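Local coordinates for CYCLIN domain-containing protein (Chaetomium thermophilum, PDB 6Z3U) that serves as the cyclin subunit of the CAK complex, in which it probably regulates the activity of a cyclin-dependent serine/threonine kinase, at residues 15-20 against 184-189; 108-113 against 145-150; 117-122 against 227-232. All coordinates share one frame; numbering follows the deposited sequence.

Overall arrangement
Contacts 2 and 3 draw on the same helix, 108-124, while contact 1 ties the short helix 16-19 to the loop that leads into helix 189-200. Contact 3, its centre about 3 Å from that of the chain, is buried; contact 1, centred about 12 Å out, is buried too, and contact 2, at about 13 Å, partly buried. The chemistry differs too: contact 1 rests on a serine hydroxyl donating to an aspartate and a glutamine oxygen accepting from the loop backbone, contact 2 on a threonine-glutamate pair beside isoleucine and alanine side chains, and contact 3 on a lysine bent onto backbone carbonyls next to a phenylalanine edge. His187 of contact 1 reaches both other contacts.

Contact 1 of 3, residues 15-20 against 184-189; sequences SSQYEL and DVKHPF
Ser15 packs its CB on CE of Lys186, where the lysine chain, extended as far as CE, turns aside at its last torsion. The same serine is the N-cap of helix 16-19: its OG accepts a weak bond from Tyr18 N, while its stronger partner is the carbonyl of Tyr12. Ser16 follows with a polar bond, its OG donating to Asp184 OD1 over 2.5 Å. The hydroxyl comes to the syn side of the carboxylate but stands 33° out of its plane, and OD2 is too poorly angled to share in the bond. These residues join the N-terminal helical region to the loop between helices 172-178 and 189-200, the linker that leads from one cyclin domain to the next. Gln17 reaches across to the loop backbone. With CG anti to the backbone N (chi1 179°) and the chain extended, it presents OE1 to Lys186 N, which donates to it over 2.8 Å at a nearly straight 164°. The amide oxygen also lies 3.5 Å from Lys186 CB and 3.8 Å from Val185 CG1, so apolar atoms flank the bond. Tyr18 and Glu19 turn to the partners of the complex: Tyr18 OH bonds Glu65 of the RING-type subunit, and Glu19 forms a salt bridge with Arg146 of the kinase subunit.

Contact 2 of 3, residues 108-113 against 145-150; sequences DEIKAT and KAEGAF
Thr113 OG1 is gripped from three directions: Glu147 OE2 lies 2.7 Å from it, Glu109 O, one helical turn back, is 3.0 Å from it, and His187 NE2 of the interdomain loop makes a further hydrogen bond. Glu147 reaches the hydroxyl through a folded chain, chi1 and chi2 both -65°, which brings its carboxylate back over helix 108-124 and carries CG to 3.9 Å from Glu109 O. The aliphatic parts fill in alongside. Ile110 and Glu147 run antiparallel alongside one another, Ile110 CG1 lying 3.9 Å from Glu147 CB, and the end of the isoleucine meets the methyl of Ala149, CD1 to CB 4.2 Å. On the other branch of Thr113, CG2 touches Ala146 CB at 4.1 Å. All of this takes place where helix 132-146 ends in a Schellman motif: Gly148, with positive phi, is the C-prime residue, Ala149 N returns to Cys144 O and Gly148 N to Lys145 O. The contact thus packs that helix end across helix 108-124 within the cyclin-like domain, and the same end faces the kinase subunit, whose Lys143 NZ bonds Ala146 O. The chains of Glu109 and Glu147 meet nearly perpendicular, their carboxylate planes 63° apart, with Glu109 OE2 and Glu147 OE1 at 3.9 Å. Two acidic groups so near would probably favour protonation of one of them, but Arg190, in a salt bridge with Glu109 OE2, would probably ease that repulsion and favour the charged form of Glu109.

Contact 3 of 3, residues 117-122 against 227-232; sequences FFKRFY and ITDAYF
Lys119 carries most of this contact, its bent end reaching the backbone carbonyls of Ile227 and Thr228. The chain starts out straight, with CG anti to the carbonyl carbon and CD extended, then bends twice, at chi3 (96°) and chi4 (54°), and these bends curl the ammonium group onto the backbone. CE comes to 3.3 Å from Thr228 O, and NZ makes a weak hydrogen bond of 3.4 Å to Ile227 O. That carbonyl belongs to the last turn of helix 224-227, from which Thr228 departs, so the positive charge sits near the C-terminal end of a helix, where it would probably be favoured. Asp229 adds a looser attraction: its OD1 is 4.3 Å from Lys119 NZ, beyond salt-bridge distance, and the carboxylate has a firmer partner in Arg32, which it meets through OD2. The junction is one between the two cyclin domains, helix 108-124 of the cyclin-like part packing against the short, weakly bonded helix 230-233 of the C-terminal part, close to the centre of the chain. Here Phe232 supplies the apolar side. With its CG set beside the backbone N (chi1 -60°), the end of the ring comes up to helix 108-124 edge-on, CZ at 4.1 Å from Lys119 CB and CE1 at 4.2 Å from Arg120 CG, Lys119 CB and Arg120 CG both lying near the ring plane. From its own segment, Asp229 CB also lies at the ring edge, in plane. Beyond CG the Arg120 chain is extended; its CG borders the phenylalanine, and the side chain also touches Trp21.

Contact 1 of 3, residues 15-20 against 184-189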
# COMPACT_ATOMS: atom_id res chain seq x y z
N SER A 15 -4.58 -11.03 -1.24
CA SER A 15 -4.46 -9.85 -0.40
C SER A 15 -4.55 -10.22 1.07
O SER A 15 -5.15 -11.24 1.44
CB SER A 15 -5.55 -8.83 -0.74
OG SER A 15 -6.83 -9.31 -0.36
N SER A 16 -3.96 -9.38 1.91
CA SER A 16 -4.08 -9.58 3.35
C SER A 16 -5.52 -9.45 3.80
O SER A 16 -5.94 -10.10 4.76
CB SER A 16 -3.19 -8.59 4.09
OG SER A 16 -3.60 -7.26 3.86
N GLN A 17 -6.30 -8.61 3.11
CA GLN A 17 -7.70 -8.44 3.47
C GLN A 17 -8.47 -9.75 3.40
O GLN A 17 -9.41 -9.95 4.17
CB GLN A 17 -8.34 -7.40 2.55
CG GLN A 17 -9.82 -7.15 2.82
CD GLN A 17 -10.29 -5.80 2.31
OE1 GLN A 17 -9.53 -4.83 2.31
NE2 GLN A 17 -11.54 -5.73 1.86
N TYR A 18 -8.08 -10.65 2.50
CA TYR A 18 -8.80 -11.91 2.34
C TYR A 18 -8.25 -13.00 3.26
O TYR A 18 -9.02 -13.67 3.95
CB TYR A 18 -8.73 -12.38 0.88
CG TYR A 18 -9.39 -13.72 0.65
CD1 TYR A 18 -10.75 -13.81 0.41
CD2 TYR A 18 -8.64 -14.89 0.67
CE1 TYR A 18 -11.36 -15.04 0.20
CE2 TYR A 18 -9.24 -16.12 0.45
CZ TYR A 18 -10.60 -16.19 0.22
OH TYR A 18 -11.20 -17.41 0.01
N GLU A 19 -6.93 -13.19 3.27
CA GLU A 19 -6.36 -14.29 4.04
C GLU A 19 -6.41 -14.01 5.54
O GLU A 19 -6.46 -14.96 6.33
CB GLU A 19 -4.93 -14.55 3.59
CG GLU A 19 -3.92 -13.47 3.97
CD GLU A 19 -2.48 -13.89 3.74
OE1 GLU A 19 -2.17 -14.36 2.62
OE2 GLU A 19 -1.66 -13.75 4.67
N LEU A 20 -6.40 -12.74 5.94
CA LEU A 20 -6.28 -12.36 7.34
C LEU A 20 -7.53 -11.73 7.92
O LEU A 20 -7.83 -11.95 9.09
CB LEU A 20 -5.10 -11.40 7.52
CG LEU A 20 -3.85 -11.90 8.23
CD1 LEU A 20 -3.32 -13.21 7.67
CD2 LEU A 20 -2.77 -10.83 8.14
N ASP A 184 -2.60 -2.76 3.80
CA ASP A 184 -3.25 -2.60 2.50
C ASP A 184 -4.72 -2.95 2.65
O ASP A 184 -5.10 -4.12 2.69
CB ASP A 184 -2.56 -3.46 1.44
CG ASP A 184 -2.57 -4.94 1.79
OD1 ASP A 184 -2.31 -5.29 2.97
OD2 ASP A 184 -2.82 -5.77 0.88
N VAL A 185 -5.57 -1.92 2.72
CA VAL A 185 -7.01 -2.08 2.84
C VAL A 185 -7.65 -1.65 1.53
O VAL A 185 -7.27 -0.63 0.94
CB VAL A 185 -7.58 -1.26 4.01
CG1 VAL A 185 -9.03 -1.66 4.27
CG2 VAL A 185 -6.74 -1.44 5.26
N LYS A 186 -8.63 -2.43 1.08
CA LYS A 186 -9.25 -2.25 -0.23
C LYS A 186 -10.64 -1.67 -0.04
O LYS A 186 -11.45 -2.23 0.70
CB LYS A 186 -9.30 -3.57 -0.98
CG LYS A 186 -7.93 -4.20 -1.19
CD LYS A 186 -8.03 -5.58 -1.81
CE LYS A 186 -6.66 -6.10 -2.23
NZ LYS A 186 -5.97 -5.17 -3.18
N HIS A 187 -10.90 -0.55 -0.69
CA HIS A 187 -12.16 0.16 -0.55
C HIS A 187 -12.95 0.14 -1.85
O HIS A 187 -12.38 -0.03 -2.94
CB HIS A 187 -11.92 1.61 -0.13
CG HIS A 187 -11.13 1.74 1.14
ND1 HIS A 187 -11.56 1.22 2.34
CD2 HIS A 187 -9.93 2.33 1.39
CE1 HIS A 187 -10.67 1.47 3.28
NE2 HIS A 187 -9.67 2.15 2.73
N PRO A 188 -14.27 0.31 -1.79
CA PRO A 188 -15.10 0.26 -3.00
C PRO A 188 -15.40 1.62 -3.64
O PRO A 188 -16.19 1.66 -4.59
CB PRO A 188 -16.40 -0.37 -2.48
CG PRO A 188 -16.35 -0.26 -0.95
CD PRO A 188 -15.11 0.51 -0.59
N PHE A 189 -14.80 2.70 -3.15
CA PHE A 189 -15.08 4.02 -3.72
C PHE A 189 -14.65 4.08 -5.18
O PHE A 189 -15.44 4.44 -6.06
CB PHE A 189 -14.39 5.11 -2.90
CG PHE A 189 -14.72 5.06 -1.44
CD1 PHE A 189 -15.96 5.49 -0.98
CD2 PHE A 189 -13.80 4.59 -0.52
CE1 PHE A 189 -16.26 5.45 0.37
CE2 PHE A 189 -14.10 4.55 0.83
CZ PHE A 189 -15.33 4.98 1.27

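Contact 2 of 3, residues 108-113 against 145-150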
# COMPACT_ATOMS: atom_id res chain seq x y z
N ASP A 108 -11.82 10.39 1.70
CA ASP A 108 -12.67 9.23 1.94
C ASP A 108 -11.84 7.97 2.14
O ASP A 108 -12.19 7.11 2.96
CB ASP A 108 -13.65 9.04 0.78
CG ASP A 108 -14.75 10.09 0.76
OD1 ASP A 108 -14.90 10.82 1.76
OD2 ASP A 108 -15.48 10.17 -0.25
N GLU A 109 -10.75 7.82 1.39
CA GLU A 109 -9.92 6.63 1.54
C GLU A 109 -9.25 6.59 2.91
O GLU A 109 -9.06 5.50 3.47
CB GLU A 109 -8.87 6.58 0.44
CG GLU A 109 -9.45 6.43 -0.96
CD GLU A 109 -8.77 5.34 -1.76
OE1 GLU A 109 -9.44 4.33 -2.07
OE2 GLU A 109 -7.57 5.48 -2.06
N ILE A 110 -8.88 7.75 3.46
CA ILE A 110 -8.30 7.78 4.80
C ILE A 110 -9.34 7.38 5.84
O ILE A 110 -9.10 6.51 6.68
CB ILE A 110 -7.71 9.17 5.10
CG1 ILE A 110 -6.40 9.36 4.32
CG2 ILE A 110 -7.46 9.33 6.59
CD1 ILE A 110 -5.79 10.75 4.46
N LYS A 111 -10.52 8.00 5.79
CA LYS A 111 -11.58 7.66 6.72
C LYS A 111 -11.85 6.16 6.73
O LYS A 111 -11.87 5.53 7.78
CB LYS A 111 -12.86 8.42 6.35
CG LYS A 111 -12.75 9.93 6.40
CD LYS A 111 -14.03 10.58 5.89
CE LYS A 111 -13.91 12.09 5.87
NZ LYS A 111 -14.69 12.69 4.75
N ALA A 112 -12.04 5.59 5.54
CA ALA A 112 -12.38 4.17 5.46
C ALA A 112 -11.26 3.30 6.00
O ALA A 112 -11.52 2.28 6.65
CB ALA A 112 -12.71 3.80 4.01
N THR A 113 -10.01 3.68 5.75
CA THR A 113 -8.88 2.90 6.26
C THR A 113 -8.77 3.03 7.77
O THR A 113 -8.55 2.04 8.47
CB THR A 113 -7.59 3.35 5.59
OG1 THR A 113 -7.61 2.99 4.21
CG2 THR A 113 -6.39 2.70 6.26
N LYS A 145 -1.07 7.65 7.47
CA LYS A 145 0.19 7.08 7.02
C LYS A 145 -0.04 5.94 6.04
O LYS A 145 0.62 5.86 5.00
CB LYS A 145 0.99 6.60 8.24
CG LYS A 145 1.39 7.71 9.20
CD LYS A 145 2.28 7.18 10.32
CE LYS A 145 2.96 8.31 11.06
NZ LYS A 145 3.80 7.82 12.19
N ALA A 146 -0.98 5.05 6.36
CA ALA A 146 -1.25 3.91 5.49
C ALA A 146 -1.71 4.35 4.11
O ALA A 146 -1.60 3.56 3.16
CB ALA A 146 -2.31 3.01 6.13
N GLU A 147 -2.22 5.57 3.97
CA GLU A 147 -2.70 6.09 2.69
C GLU A 147 -1.77 7.15 2.11
O GLU A 147 -2.18 7.91 1.23
CB GLU A 147 -4.11 6.64 2.84
CG GLU A 147 -5.14 5.58 3.20
CD GLU A 147 -5.34 4.56 2.09
OE1 GLU A 147 -5.13 4.91 0.91
OE2 GLU A 147 -5.69 3.40 2.40
N GLY A 148 -0.53 7.21 2.58
CA GLY A 148 0.45 8.10 2.01
C GLY A 148 0.49 9.49 2.58
O GLY A 148 1.22 10.34 2.06
N ALA A 149 -0.28 9.77 3.64
CA ALA A 149 -0.28 11.07 4.30
C ALA A 149 0.44 10.92 5.64
O ALA A 149 -0.06 10.24 6.54
CB ALA A 149 -1.71 11.58 4.49
N PHE A 150 1.60 11.57 5.76
CA PHE A 150 2.44 11.49 6.94
C PHE A 150 2.51 12.87 7.57
O PHE A 150 3.48 13.61 7.37
CB PHE A 150 3.83 10.96 6.59
CG PHE A 150 3.82 9.57 6.03
CD1 PHE A 150 3.89 8.47 6.87
CD2 PHE A 150 3.74 9.36 4.66
CE1 PHE A 150 3.87 7.19 6.36
CE2 PHE A 150 3.72 8.08 4.15
CZ PHE A 150 3.79 6.99 5.00

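Contact 3 of 3, residues 117-122 against 227-232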
# COMPACT_ATOMS: atom_id res chain seq x y z
N PHE A 117 -9.10 -0.09 10.36
CA PHE A 117 -8.10 -0.38 11.38
C PHE A 117 -8.74 -0.43 12.77
O PHE A 117 -8.38 -1.27 13.60
CB PHE A 117 -6.99 0.67 11.36
CG PHE A 117 -6.06 0.56 10.18
CD1 PHE A 117 -6.11 -0.53 9.31
CD2 PHE A 117 -5.12 1.55 9.94
CE1 PHE A 117 -5.25 -0.62 8.24
CE2 PHE A 117 -4.26 1.46 8.86
CZ PHE A 117 -4.32 0.38 8.01
N PHE A 118 -9.68 0.48 13.04
CA PHE A 118 -10.34 0.50 14.34
C PHE A 118 -11.14 -0.79 14.55
O PHE A 118 -11.04 -1.43 15.60
CB PHE A 118 -11.24 1.73 14.45
CG PHE A 118 -11.86 1.91 15.81
CD1 PHE A 118 -11.17 2.55 16.82
CD2 PHE A 118 -13.15 1.47 16.06
CE1 PHE A 118 -11.74 2.72 18.07
CE2 PHE A 118 -13.73 1.64 17.30
CZ PHE A 118 -13.02 2.26 18.30
N LYS A 119 -11.93 -1.19 13.55
CA LYS A 119 -12.71 -2.41 13.68
C LYS A 119 -11.81 -3.63 13.78
O LYS A 119 -12.09 -4.56 14.55
CB LYS A 119 -13.66 -2.56 12.49
CG LYS A 119 -14.75 -1.51 12.40
CD LYS A 119 -15.64 -1.75 11.19
CE LYS A 119 -16.90 -2.52 11.55
NZ LYS A 119 -17.68 -1.90 12.66
N ARG A 120 -10.72 -3.65 13.01
CA ARG A 120 -9.81 -4.79 13.06
C ARG A 120 -9.06 -4.84 14.39
O ARG A 120 -8.77 -5.93 14.89
CB ARG A 120 -8.82 -4.70 11.90
CG ARG A 120 -9.44 -4.95 10.54
CD ARG A 120 -8.38 -4.86 9.46
NE ARG A 120 -8.92 -5.07 8.12
CZ ARG A 120 -8.18 -5.10 7.02
NH1 ARG A 120 -6.87 -4.93 7.09
NH2 ARG A 120 -8.76 -5.30 5.84
N PHE A 121 -8.75 -3.68 14.98
CA PHE A 121 -8.03 -3.68 16.24
C PHE A 121 -8.85 -4.34 17.35
O PHE A 121 -8.31 -5.11 18.15
CB PHE A 121 -7.67 -2.24 16.63
CG PHE A 121 -6.96 -2.12 17.95
CD1 PHE A 121 -5.59 -2.31 18.03
CD2 PHE A 121 -7.66 -1.82 19.11
CE1 PHE A 121 -4.93 -2.20 19.25
CE2 PHE A 121 -7.01 -1.71 20.32
CZ PHE A 121 -5.64 -1.90 20.39
N TYR A 122 -10.15 -4.05 17.39
CA TYR A 122 -11.01 -4.48 18.48
C TYR A 122 -11.72 -5.81 18.20
O TYR A 122 -12.72 -6.11 18.86
CB TYR A 122 -12.03 -3.38 18.79
CG TYR A 122 -11.45 -2.29 19.67
CD1 TYR A 122 -10.84 -2.60 20.87
CD2 TYR A 122 -11.48 -0.96 19.27
CE1 TYR A 122 -10.30 -1.63 21.67
CE2 TYR A 122 -10.94 0.03 20.07
CZ TYR A 122 -10.35 -0.31 21.27
OH TYR A 122 -9.80 0.64 22.09
N ILE A 227 -19.66 1.02 9.21
CA ILE A 227 -20.25 0.83 10.53
C ILE A 227 -20.72 -0.60 10.75
O ILE A 227 -20.90 -1.01 11.91
CB ILE A 227 -21.43 1.80 10.73
CG1 ILE A 227 -20.96 3.25 10.56
CG2 ILE A 227 -22.06 1.63 12.10
CD1 ILE A 227 -19.85 3.67 11.51
N THR A 228 -20.91 -1.37 9.69
CA THR A 228 -21.32 -2.76 9.76
C THR A 228 -20.13 -3.66 9.41
O THR A 228 -19.04 -3.18 9.09
CB THR A 228 -22.50 -3.02 8.83
OG1 THR A 228 -23.13 -4.26 9.18
CG2 THR A 228 -22.05 -3.08 7.38
N ASP A 229 -20.35 -4.97 9.46
CA ASP A 229 -19.32 -5.96 9.16
C ASP A 229 -19.21 -6.28 7.67
O ASP A 229 -18.84 -7.41 7.31
CB ASP A 229 -19.57 -7.23 9.96
CG ASP A 229 -19.49 -7.01 11.46
OD1 ASP A 229 -18.87 -6.01 11.88
OD2 ASP A 229 -20.04 -7.84 12.21
N ALA A 230 -19.51 -5.32 6.80
CA ALA A 230 -19.52 -5.61 5.36
C ALA A 230 -18.15 -6.06 4.87
O ALA A 230 -18.04 -7.02 4.11
CB ALA A 230 -19.99 -4.37 4.59
N TYR A 231 -17.08 -5.37 5.30
CA TYR A 231 -15.75 -5.68 4.78
C TYR A 231 -15.34 -7.11 5.10
O TYR A 231 -14.60 -7.73 4.33
CB TYR A 231 -14.73 -4.70 5.35
CG TYR A 231 -14.66 -3.37 4.64
CD1 TYR A 231 -15.81 -2.70 4.27
CD2 TYR A 231 -13.44 -2.78 4.35
CE1 TYR A 231 -15.75 -1.48 3.62
CE2 TYR A 231 -13.36 -1.56 3.70
CZ TYR A 231 -14.53 -0.92 3.34
OH TYR A 231 -14.46 0.29 2.69
N PHE A 232 -15.80 -7.66 6.23
CA PHE A 232 -15.35 -8.97 6.66
C PHE A 232 -15.97 -10.11 5.87
O PHE A 232 -15.39 -11.20 5.82
CB PHE A 232 -15.65 -9.18 8.15
CG PHE A 232 -15.00 -8.17 9.05
CD1 PHE A 232 -13.63 -8.03 9.09
CD2 PHE A 232 -15.78 -7.37 9.88
CE1 PHE A 232 -13.03 -7.10 9.93
CE2 PHE A 232 -15.19 -6.44 10.72
CZ PHE A 232 -13.82 -6.31 10.74